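Putative sugar isomerase (Parabacteroides distasonis, PDB 3LMZ) is of unknown function but probably acts as a sugar isomerase built on a xylose isomerase-like TIM barrel. Local coordinates at residues Y97-G102 with K123-H128; D33-T38 with H45-K50; A176-Y181 with R220-T225. All blocks are in the same frame, centred on the assembly; numbering follows the deposited sequence. Where two conformers were deposited one is given.

In the fold
The three contacts follow one another along the chain without nesting or crossing, and all lie in a TIM-barrel framework. Interaction 2 comes first and closes the shortest loop: six residues separate its segments, and helix 32-41 packs against strand 46-49, the next strand in the chain. Interaction 1 spans 20 residues, including strand 105-110, and brings the ends of helices 88-101 and 115-125 together. Interaction 3 spans 38 residues, including strand 185-193, and joins the C-terminal ends of helices 174-181 and 212-221. Interactions 1 and 2 touch directly, Val101 CG1 lying 3.6 Å from Ile49 CD1. Interaction 3 lies across the chain's centre from interaction 2, their centres about 27 Å apart.

Interaction 1. Residues Y97-G102 with K123-H128; sequences YAKRVG and KEYDFH
Lys99 lays its aliphatic chain against two aromatic rings of the segment 123-128, while its neighbour Ala98 meets one of them more deeply. With CG anti to the backbone N (chi1 180°) and every later torsion extended, the lysine runs straight out from helix 88-101 and crosses the Tyr125 side chain at about a right angle. Its CD comes to the ring's edge, near the ring plane, 3.8 Å from Tyr125 CE2. Nearer the helix, Lys99 CB borders both rings, 4.1 Å from Tyr125 CE2 and 4.0 Å from Phe127 CZ. The charged end continues past the aromatic groups, where NZ hydrogen-bonds a bound diethylene glycol, probably from the crystallisation liquor.

Phe127 points its outer edge at the helix. Lys99 CA lies near the plane of this ring, 3.9 Å from Phe127 CZ, and the Ala98 methyl approaches obliquely, with CB 3.8 Å from Phe127 CE2. Tyr125 and Phe127 both set CG anti to their own carbonyl carbon, and Tyr125 CB sits over the centre of the Phe127 ring, 3.6 Å above its plane. Phe127 is thus packed against its own neighbour on one face and meets the helix at its outer end. Ile106 of strand 105-110 touches both Ala98 and Phe127, which are buried; Phe95, one turn before Lys99, meets the Tyr125 ring.

Gly102, with positive phi, ends the first helix as the C-prime residue of a Schellman motif, with Val103 N turned back to Ala98 O. Asp126, between the two aromatic residues, leaves helical phi/psi with positive phi. The arrangement is that of neighbouring outer helices in a TIM barrel, joined at their C-terminal ends over the strand that links them.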
loop_
_atom_site.group_PDB
_atom_site.type_symbol
_atom_site.label_atom_id
_atom_site.label_comp_id
_atom_site.label_asym_id
_atom_site.label_seq_id
_atom_site.Cartn_x
_atom_site.Cartn_y
_atom_site.Cartn_z
ATOM N N TYR A 97 -4.289 -35.368 1.332
ATOM C CA TYR A 97 -3.995 -34.203 2.180
ATOM C C TYR A 97 -5.049 -33.102 2.008
ATOM O O TYR A 97 -5.637 -32.622 2.986
ATOM C CB TYR A 97 -2.617 -33.724 1.807
ATOM C CG TYR A 97 -2.207 -32.336 2.307
ATOM C CD1 TYR A 97 -1.865 -32.111 3.636
ATOM C CD2 TYR A 97 -1.955 -31.321 1.388
ATOM C CE1 TYR A 97 -1.365 -30.867 4.049
ATOM C CE2 TYR A 97 -1.465 -30.054 1.779
ATOM C CZ TYR A 97 -1.152 -29.832 3.081
ATOM O OH TYR A 97 -0.585 -28.617 3.406
ATOM N N ALA A 98 -5.399 -32.772 0.751
ATOM C CA ALA A 98 -6.447 -31.782 0.561
ATOM C C ALA A 98 -7.762 -32.151 1.284
ATOM O O ALA A 98 -8.415 -31.343 1.891
ATOM C CB ALA A 98 -6.690 -31.520 -0.884
ATOM N N LYS A 99 -8.113 -33.424 1.172
ATOM C CA LYS A 99 -9.355 -33.876 1.799
ATOM C C LYS A 99 -9.266 -33.748 3.312
ATOM O O LYS A 99 -10.220 -33.320 3.979
ATOM C CB LYS A 99 -9.639 -35.338 1.398
ATOM C CG LYS A 99 -10.913 -35.929 2.000
ATOM C CD LYS A 99 -11.309 -37.260 1.366
ATOM C CE LYS A 99 -12.586 -37.819 1.981
ATOM N NZ LYS A 99 -12.981 -39.107 1.345
ATOM N N ARG A 100 -8.119 -34.149 3.858
ATOM C CA ARG A 100 -7.909 -34.078 5.313
ATOM C C ARG A 100 -7.937 -32.624 5.837
ATOM O O ARG A 100 -8.350 -32.361 6.940
ATOM C CB ARG A 100 -6.589 -34.722 5.694
ATOM C CG ARG A 100 -6.577 -36.243 5.508
ATOM C CD ARG A 100 -5.260 -36.940 5.888
ATOM N NE ARG A 100 -5.012 -36.825 7.308
ATOM C CZ ARG A 100 -3.958 -36.221 7.883
ATOM N NH1 ARG A 100 -2.929 -35.747 7.156
ATOM N NH2 ARG A 100 -3.936 -36.156 9.203
ATOM N N VAL A 101 -7.454 -31.698 5.016
ATOM C CA VAL A 101 -7.336 -30.268 5.369
ATOM C C VAL A 101 -8.692 -29.596 5.122
ATOM O O VAL A 101 -8.928 -28.507 5.614
ATOM C CB VAL A 101 -6.180 -29.586 4.556
ATOM C CG1 VAL A 101 -6.120 -28.081 4.765
ATOM C CG2 VAL A 101 -4.846 -30.175 5.012
ATOM N N GLY A 102 -9.603 -30.234 4.373
ATOM C CA GLY A 102 -10.954 -29.714 4.145
ATOM C C GLY A 102 -11.072 -28.684 3.042
ATOM O O GLY A 102 -11.956 -27.840 3.092
ATOM N N LYS A 123 -11.894 -36.711 -10.629
ATOM C CA LYS A 123 -13.165 -37.446 -10.668
ATOM C C LYS A 123 -13.457 -38.159 -9.352
ATOM O O LYS A 123 -14.580 -38.182 -8.881
ATOM C CB LYS A 123 -13.124 -38.447 -11.822
ATOM C CG LYS A 123 -13.236 -37.770 -13.185
ATOM C CD LYS A 123 -13.078 -38.776 -14.336
ATOM C CE LYS A 123 -13.555 -38.242 -15.674
ATOM N NZ LYS A 123 -12.822 -37.000 -16.190
ATOM N N GLU A 124 -12.422 -38.746 -8.761
ATOM C CA GLU A 124 -12.548 -39.492 -7.534
ATOM C C GLU A 124 -12.941 -38.592 -6.374
ATOM O O GLU A 124 -13.774 -38.955 -5.521
ATOM C CB GLU A 124 -11.233 -40.214 -7.234
ATOM C CG GLU A 124 -11.245 -40.946 -5.923
ATOM C CD GLU A 124 -9.947 -41.599 -5.537
ATOM O OE1 GLU A 124 -8.938 -41.443 -6.259
ATOM O OE2 GLU A 124 -9.913 -42.269 -4.466
ATOM N N TYR A 125 -12.367 -37.399 -6.287
ATOM C CA TYR A 125 -12.497 -36.520 -5.129
ATOM C C TYR A 125 -13.464 -35.342 -5.338
ATOM O O TYR A 125 -13.887 -34.706 -4.368
ATOM C CB TYR A 125 -11.145 -35.952 -4.705
ATOM C CG TYR A 125 -10.286 -36.897 -3.963
ATOM C CD1 TYR A 125 -9.556 -37.854 -4.651
ATOM C CD2 TYR A 125 -10.202 -36.873 -2.582
ATOM C CE1 TYR A 125 -8.774 -38.768 -3.979
ATOM C CE2 TYR A 125 -9.408 -37.757 -1.884
ATOM C CZ TYR A 125 -8.697 -38.725 -2.581
ATOM O OH TYR A 125 -7.926 -39.632 -1.891
ATOM N N ASP A 126 -13.800 -35.041 -6.579
ATOM C CA ASP A 126 -14.576 -33.858 -6.956
ATOM C C ASP A 126 -13.911 -32.578 -6.428
ATOM O O ASP A 126 -14.539 -31.758 -5.739
ATOM C CB ASP A 126 -16.018 -33.927 -6.447
ATOM C CG ASP A 126 -16.903 -32.823 -7.044
ATOM O OD1 ASP A 126 -16.611 -32.225 -8.158
ATOM O OD2 ASP A 126 -17.954 -32.544 -6.403
ATOM N N PHE A 127 -12.637 -32.400 -6.778
ATOM C CA PHE A 127 -11.861 -31.202 -6.478
ATOM C C PHE A 127 -11.480 -30.493 -7.802
ATOM O O PHE A 127 -11.418 -31.134 -8.862
ATOM C CB PHE A 127 -10.517 -31.546 -5.759
ATOM C CG PHE A 127 -10.663 -32.136 -4.385
ATOM C CD1 PHE A 127 -11.809 -32.037 -3.649
ATOM C CD2 PHE A 127 -9.546 -32.750 -3.806
ATOM C CE1 PHE A 127 -11.895 -32.573 -2.359
ATOM C CE2 PHE A 127 -9.617 -33.266 -2.531
ATOM C CZ PHE A 127 -10.767 -33.172 -1.813
ATOM N N HIS A 128 -11.283 -29.182 -7.724
ATOM C CA HIS A 128 -10.639 -28.435 -8.786
ATOM C C HIS A 128 -9.127 -28.487 -8.552
ATOM O O HIS A 128 -8.633 -28.581 -7.428
ATOM C CB HIS A 128 -11.159 -27.014 -8.842
ATOM C CG HIS A 128 -12.516 -26.876 -9.481
ATOM N ND1 HIS A 128 -13.675 -27.245 -8.825
ATOM C CD2 HIS A 128 -12.891 -26.419 -10.697
ATOM C CE1 HIS A 128 -14.709 -27.003 -9.618
ATOM N NE2 HIS A 128 -14.260 -26.481 -10.750
#

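Interaction 2. Residues D33-T38 with H45-K50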
loop_
_atom_site.group_PDB
_atom_site.type_symbol
_atom_site.label_atom_id
_atom_site.label_comp_id
_atom_site.label_asym_id
_atom_site.label_seq_id
_atom_site.Cartn_x
_atom_site.Cartn_y
_atom_site.Cartn_z
ATOM N N ASP A 33 2.674 -18.205 12.463
ATOM C CA ASP A 33 2.270 -17.107 13.367
ATOM C C ASP A 33 2.483 -15.749 12.699
ATOM O O ASP A 33 1.572 -14.912 12.599
ATOM C CB ASP A 33 3.074 -17.104 14.670
ATOM C CG ASP A 33 2.911 -18.373 15.482
ATOM O OD1 ASP A 33 1.797 -18.922 15.538
ATOM O OD2 ASP A 33 3.921 -18.822 16.077
ATOM N N THR A 34 3.706 -15.525 12.235
ATOM C CA THR A 34 4.071 -14.256 11.587
ATOM C C THR A 34 3.182 -14.024 10.354
ATOM O O THR A 34 2.708 -12.910 10.125
ATOM C CB THR A 34 5.556 -14.279 11.157
ATOM O OG1 THR A 34 6.343 -14.445 12.338
ATOM C CG2 THR A 34 5.971 -13.007 10.381
ATOM N N THR A 35 2.974 -15.075 9.552
ATOM C CA THR A 35 2.120 -14.978 8.344
ATOM C C THR A 35 0.707 -14.542 8.712
ATOM O O THR A 35 0.197 -13.606 8.161
ATOM C CB THR A 35 2.107 -16.371 7.667
ATOM O OG1 THR A 35 3.434 -16.716 7.253
ATOM C CG2 THR A 35 1.105 -16.320 6.431
ATOM N N LEU A 36 0.081 -15.217 9.679
ATOM C CA LEU A 36 -1.312 -14.910 10.036
ATOM C C LEU A 36 -1.418 -13.505 10.659
ATOM O O LEU A 36 -2.366 -12.793 10.380
ATOM C CB LEU A 36 -1.880 -15.984 10.969
ATOM C CG LEU A 36 -2.055 -17.362 10.350
ATOM C CD1 LEU A 36 -2.469 -18.352 11.463
ATOM C CD2 LEU A 36 -3.028 -17.343 9.203
ATOM N N LYS A 37 -0.482 -13.117 11.489
ATOM C CA LYS A 37 -0.501 -11.799 12.077
ATOM C C LYS A 37 -0.413 -10.704 10.985
ATOM O O LYS A 37 -1.092 -9.660 11.040
ATOM C CB LYS A 37 0.619 -11.687 13.112
ATOM C CG LYS A 37 0.194 -12.384 14.410
ATOM C CD LYS A 37 1.323 -12.527 15.464
ATOM C CE LYS A 37 0.833 -13.326 16.715
ATOM N NZ LYS A 37 2.010 -13.745 17.572
ATOM N N THR A 38 0.432 -10.951 9.968
ATOM C CA THR A 38 0.563 -10.019 8.904
ATOM C C THR A 38 -0.725 -9.937 8.123
ATOM O O THR A 38 -1.193 -8.828 7.810
ATOM C CB THR A 38 1.780 -10.356 8.013
ATOM O OG1 THR A 38 2.942 -10.516 8.828
ATOM C CG2 THR A 38 1.984 -9.349 6.920
ATOM N N HIS A 45 -8.124 -12.161 4.391
ATOM C CA HIS A 45 -8.901 -13.218 5.053
ATOM C C HIS A 45 -8.706 -14.578 4.416
ATOM O O HIS A 45 -9.351 -15.498 4.840
ATOM C CB HIS A 45 -10.396 -12.759 5.121
ATOM C CG HIS A 45 -10.513 -11.502 5.895
ATOM N ND1 HIS A 45 -10.382 -11.487 7.267
ATOM C CD2 HIS A 45 -10.664 -10.217 5.506
ATOM C CE1 HIS A 45 -10.428 -10.225 7.685
ATOM N NE2 HIS A 45 -10.580 -9.440 6.630
ATOM N N TYR A 46 -7.807 -14.671 3.414
ATOM C CA TYR A 46 -7.616 -15.937 2.715
ATOM C C TYR A 46 -6.121 -16.209 2.519
ATOM O O TYR A 46 -5.412 -15.338 2.087
ATOM C CB TYR A 46 -8.334 -15.907 1.351
ATOM C CG TYR A 46 -9.826 -15.735 1.511
ATOM C CD1 TYR A 46 -10.609 -16.810 1.880
ATOM C CD2 TYR A 46 -10.418 -14.527 1.268
ATOM C CE1 TYR A 46 -11.975 -16.678 2.054
ATOM C CE2 TYR A 46 -11.782 -14.364 1.466
ATOM C CZ TYR A 46 -12.544 -15.459 1.844
ATOM O OH TYR A 46 -13.925 -15.315 2.015
ATOM N N LEU A 47 -5.738 -17.473 2.767
ATOM C CA LEU A 47 -4.359 -17.927 2.667
ATOM C C LEU A 47 -4.361 -19.248 1.863
ATOM O O LEU A 47 -5.116 -20.174 2.179
ATOM C CB LEU A 47 -3.779 -18.174 4.051
ATOM C CG LEU A 47 -2.376 -18.758 4.134
ATOM C CD1 LEU A 47 -1.317 -17.837 3.465
ATOM C CD2 LEU A 47 -1.965 -19.145 5.594
ATOM N N CYS A 48 -3.451 -19.314 0.882
ATOM C CA CYS A 48 -3.205 -20.565 0.212
ATOM C C CYS A 48 -2.139 -21.323 1.016
ATOM O O CYS A 48 -1.092 -20.758 1.359
ATOM C CB CYS A 48 -2.780 -20.352 -1.233
ATOM S SG CYS A 48 -2.948 -21.890 -2.220
ATOM N N ILE A 49 -2.408 -22.607 1.351
ATOM C CA ILE A 49 -1.635 -23.315 2.359
ATOM C C ILE A 49 -0.432 -24.019 1.743
ATOM O O ILE A 49 -0.626 -24.920 0.892
ATOM C CB ILE A 49 -2.536 -24.390 3.057
ATOM C CG1 ILE A 49 -3.810 -23.754 3.652
ATOM C CG2 ILE A 49 -1.715 -25.171 4.135
ATOM C CD1 ILE A 49 -4.839 -24.819 4.134
ATOM N N LYS A 50 0.770 -23.739 2.287
ATOM C CA LYS A 50 2.022 -24.345 1.879
ATOM C C LYS A 50 2.538 -25.343 2.910
ATOM O O LYS A 50 2.237 -25.226 4.088
ATOM C CB LYS A 50 3.077 -23.278 1.579
ATOM C CG LYS A 50 2.945 -22.594 0.232
ATOM C CD LYS A 50 3.161 -23.425 -0.966
ATOM C CE LYS A 50 4.579 -23.925 -1.114
ATOM N NZ LYS A 50 4.790 -24.609 -2.397
#
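The carbonyl oxygen of Thr34 is gripped twice by Thr38, one turn further along helix 32-41. Thr38 N gives the helical bond at 3.0 Å, and the hydroxyl Thr38 OG1 donates a second at 2.7 Å to Thr34 O. The two donors arrive from opposite faces of the carbonyl plane, the hydroxyl tilted 32° out of it, so this turn carries a side-chain bond in addition to the backbone one. The Thr38 side chain does not reach the strand; it packs on Phe27 and Phe240, and on Leu241 of the second subunit.

The helix meets strand 46-49 through Thr35, Leu36 and Leu47, all buried. Thr35 divides its two branches between different partners: OG1 bonds to Asp31 O in the preceding turn, while CG2, anti to the backbone N, is left to face the strand and lies 4.1 Å from Leu47 CD1. The pair is the helix-to-second-strand part of a beta-alpha-beta unit of the TIM barrel, whose strands 19-22 and 46-49 lie side by side.

Leu47 points its side chain out of the sheet at the helix and forks between two helix residues. Its CD1 meets the threonine methyl; its CD2 lies 4.2 Å from Leu36 CD2, methyl against methyl. Leu36 does not aim directly at the strand, but its CD2 branch bends nearer, and its side chain and that of Leu47 cross at about a right angle. Leu36 also packs on Lys69 and Cys70 of helix 60-72. The backbone of Leu47 bonds to Thr76 and Tyr78 of strand 76-85.

Interaction 3. Residues A176-Y181 with R220-T225; sequences ADLKKY and REVNYT
Leu178 and Val222 join two neighbouring outer helices of the TIM barrel, 174-181 and 212-221, at their C-terminal ends. The second helix belongs to the beta-alpha-beta crossover between the parallel strands 185-193 and 227-230, and the first leads into strand 185-193.

The apolar contact is made by Leu178, Val222 and the backbone carbon of Lys179. Leu178 reaches across with CG anti to its backbone N (chi1 175°), bringing CG to 4.3 Å from Val222 CG2. The other valine methyl faces the helix backbone, with Val222 CG1 4.3 Å from Lys179 CA, so the two methyls meet consecutive residues of the opposing helix. Leu178 is buried and also packs on Met218, Met219 and Val185; Val222 also touches His182. Tyr224, a neighbour in the loop, turns inward to Val185 and Met188, its hydroxyl bonded to Met227 O.

Opposite charges come near each other on the exposed side. Lys179 was deposited in two conformers, so its approach is tentative: in one it bends at chi3 (-78°) and crosses the extended Glu221 obliquely, with Lys179 CE 3.9 Å from Glu221 OE2. The ammonium nitrogen stops short of contact, Lys179 NZ lying 4.9 Å from Glu221 OE2, so any attraction is probably weak. Within the first helix, a weak salt bridge from Lys180 NZ to Asp177 OD1 is equally tentative, as Lys180 too has two conformers.

Backbone bonds set the shape of the second helix end. Beyond Val222 the chain turns into positive phi at Asn223, forming a Schellman motif, and Asn223 N is bonded to Arg220 O at 3.2 Å.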
loop_
_atom_site.group_PDB
_atom_site.type_symbol
_atom_site.label_atom_id
_atom_site.label_comp_id
_atom_site.label_asym_id
_atom_site.label_seq_id
_atom_site.Cartn_x
_atom_site.Cartn_y
_atom_site.Cartn_z
ATOM N N ALA A 176 -5.816 -10.630 -21.680
ATOM C CA ALA A 176 -6.376 -11.334 -22.852
ATOM C C ALA A 176 -6.393 -12.845 -22.612
ATOM O O ALA A 176 -7.333 -13.546 -23.031
ATOM C CB ALA A 176 -5.635 -10.983 -24.155
ATOM N N ASP A 177 -5.389 -13.363 -21.879
ATOM C CA ASP A 177 -5.408 -14.798 -21.538
ATOM C C ASP A 177 -6.603 -15.129 -20.605
ATOM O O ASP A 177 -7.279 -16.144 -20.764
ATOM C CB ASP A 177 -4.072 -15.240 -20.946
ATOM C CG ASP A 177 -2.995 -15.370 -21.993
ATOM O OD1 ASP A 177 -3.277 -15.253 -23.205
ATOM O OD2 ASP A 177 -1.837 -15.525 -21.601
ATOM N N LEU A 178 -6.839 -14.262 -19.621
ATOM C CA LEU A 178 -8.017 -14.434 -18.747
ATOM C C LEU A 178 -9.330 -14.455 -19.563
ATOM O O LEU A 178 -10.196 -15.327 -19.334
ATOM C CB LEU A 178 -8.054 -13.374 -17.627
ATOM C CG LEU A 178 -9.314 -13.413 -16.739
ATOM C CD1 LEU A 178 -9.445 -14.742 -15.914
ATOM C CD2 LEU A 178 -9.272 -12.175 -15.811
ATOM N N LYS A 179 -9.459 -13.541 -20.534
ATOM C CA LYS A 179 -10.651 -13.505 -21.408
ATOM C C LYS A 179 -10.806 -14.846 -22.144
ATOM O O LYS A 179 -11.878 -15.443 -22.132
ATOM C CB LYS A 179 -10.597 -12.355 -22.411
ATOM C CG LYS A 179 -11.856 -12.223 -23.277
ATOM C CD LYS A 179 -11.654 -11.264 -24.463
ATOM C CE LYS A 179 -11.737 -9.811 -24.048
ATOM N NZ LYS A 179 -11.403 -8.877 -25.176
ATOM N N LYS A 180 -9.729 -15.321 -22.771
ATOM C CA LYS A 180 -9.781 -16.586 -23.515
ATOM C C LYS A 180 -10.114 -17.773 -22.636
ATOM O O LYS A 180 -10.951 -18.644 -22.996
ATOM C CB LYS A 180 -8.446 -16.845 -24.227
ATOM C CG LYS A 180 -8.200 -15.923 -25.399
ATOM C CD LYS A 180 -6.921 -16.273 -26.152
ATOM C CE LYS A 180 -5.674 -15.959 -25.345
ATOM N NZ LYS A 180 -4.426 -16.076 -26.150
ATOM N N TYR A 181 -9.442 -17.826 -21.496
ATOM C CA TYR A 181 -9.276 -19.091 -20.740
ATOM C C TYR A 181 -10.057 -19.161 -19.446
ATOM O O TYR A 181 -9.893 -20.104 -18.696
ATOM C CB TYR A 181 -7.791 -19.355 -20.465
ATOM C CG TYR A 181 -6.897 -19.325 -21.696
ATOM C CD1 TYR A 181 -7.326 -19.901 -22.895
ATOM C CD2 TYR A 181 -5.612 -18.807 -21.664
ATOM C CE1 TYR A 181 -6.510 -19.910 -24.053
ATOM C CE2 TYR A 181 -4.808 -18.783 -22.818
ATOM C CZ TYR A 181 -5.255 -19.367 -23.998
ATOM O OH TYR A 181 -4.466 -19.383 -25.130
ATOM N N ARG A 220 -14.381 -8.815 -13.586
ATOM C CA ARG A 220 -15.816 -8.502 -13.535
ATOM C C ARG A 220 -16.511 -9.027 -14.800
ATOM O O ARG A 220 -17.555 -9.656 -14.728
ATOM C CB ARG A 220 -16.032 -7.010 -13.389
ATOM C CG ARG A 220 -15.616 -6.426 -12.078
ATOM C CD ARG A 220 -15.672 -4.913 -12.111
ATOM N NE ARG A 220 -15.015 -4.352 -10.934
ATOM C CZ ARG A 220 -14.652 -3.093 -10.853
ATOM N NH1 ARG A 220 -14.923 -2.282 -11.876
ATOM N NH2 ARG A 220 -14.038 -2.645 -9.749
ATOM N N GLU A 221 -15.894 -8.809 -15.960
ATOM C CA GLU A 221 -16.506 -9.190 -17.234
ATOM C C GLU A 221 -16.706 -10.711 -17.342
ATOM O O GLU A 221 -17.765 -11.140 -17.886
ATOM C CB GLU A 221 -15.691 -8.616 -18.407
ATOM C CG GLU A 221 -16.050 -9.181 -19.757
ATOM C CD GLU A 221 -15.191 -8.624 -20.896
ATOM O OE1 GLU A 221 -14.727 -7.465 -20.798
ATOM O OE2 GLU A 221 -14.990 -9.365 -21.897
ATOM N N VAL A 222 -15.739 -11.511 -16.867
ATOM C CA VAL A 222 -15.863 -12.978 -16.952
ATOM C C VAL A 222 -16.396 -13.590 -15.673
ATOM O O VAL A 222 -16.535 -14.817 -15.588
ATOM C CB VAL A 222 -14.489 -13.641 -17.285
ATOM C CG1 VAL A 222 -13.900 -13.086 -18.609
ATOM C CG2 VAL A 222 -13.531 -13.495 -16.134
ATOM N N ASN A 223 -16.722 -12.732 -14.710
ATOM C CA ASN A 223 -17.192 -13.133 -13.387
ATOM C C ASN A 223 -16.272 -14.173 -12.732
ATOM O O ASN A 223 -16.704 -15.231 -12.336
ATOM C CB ASN A 223 -18.645 -13.592 -13.453
ATOM C CG ASN A 223 -19.309 -13.653 -12.093
ATOM O OD1 ASN A 223 -19.155 -12.750 -11.250
ATOM N ND2 ASN A 223 -20.057 -14.715 -11.876
ATOM N N TYR A 224 -14.974 -13.853 -12.647
ATOM C CA TYR A 224 -14.015 -14.618 -11.859
ATOM C C TYR A 224 -14.287 -14.533 -10.346
ATOM O O TYR A 224 -14.168 -13.472 -9.734
ATOM C CB TYR A 224 -12.565 -14.218 -12.212
ATOM C CG TYR A 224 -11.542 -14.951 -11.349
ATOM C CD1 TYR A 224 -11.285 -16.303 -11.555
ATOM C CD2 TYR A 224 -10.823 -14.275 -10.366
ATOM C CE1 TYR A 224 -10.384 -16.997 -10.762
ATOM C CE2 TYR A 224 -9.858 -14.946 -9.546
ATOM C CZ TYR A 224 -9.663 -16.349 -9.767
ATOM O OH TYR A 224 -8.717 -17.076 -9.022
ATOM N N THR A 225 -14.647 -15.668 -9.731
ATOM C CA THR A 225 -15.055 -15.687 -8.331
ATOM C C THR A 225 -14.040 -16.401 -7.436
ATOM O O THR A 225 -14.321 -16.661 -6.263
ATOM C CB THR A 225 -16.456 -16.298 -8.136
ATOM O OG1 THR A 225 -16.404 -17.634 -8.598
ATOM C CG2 THR A 225 -17.546 -15.511 -8.879
#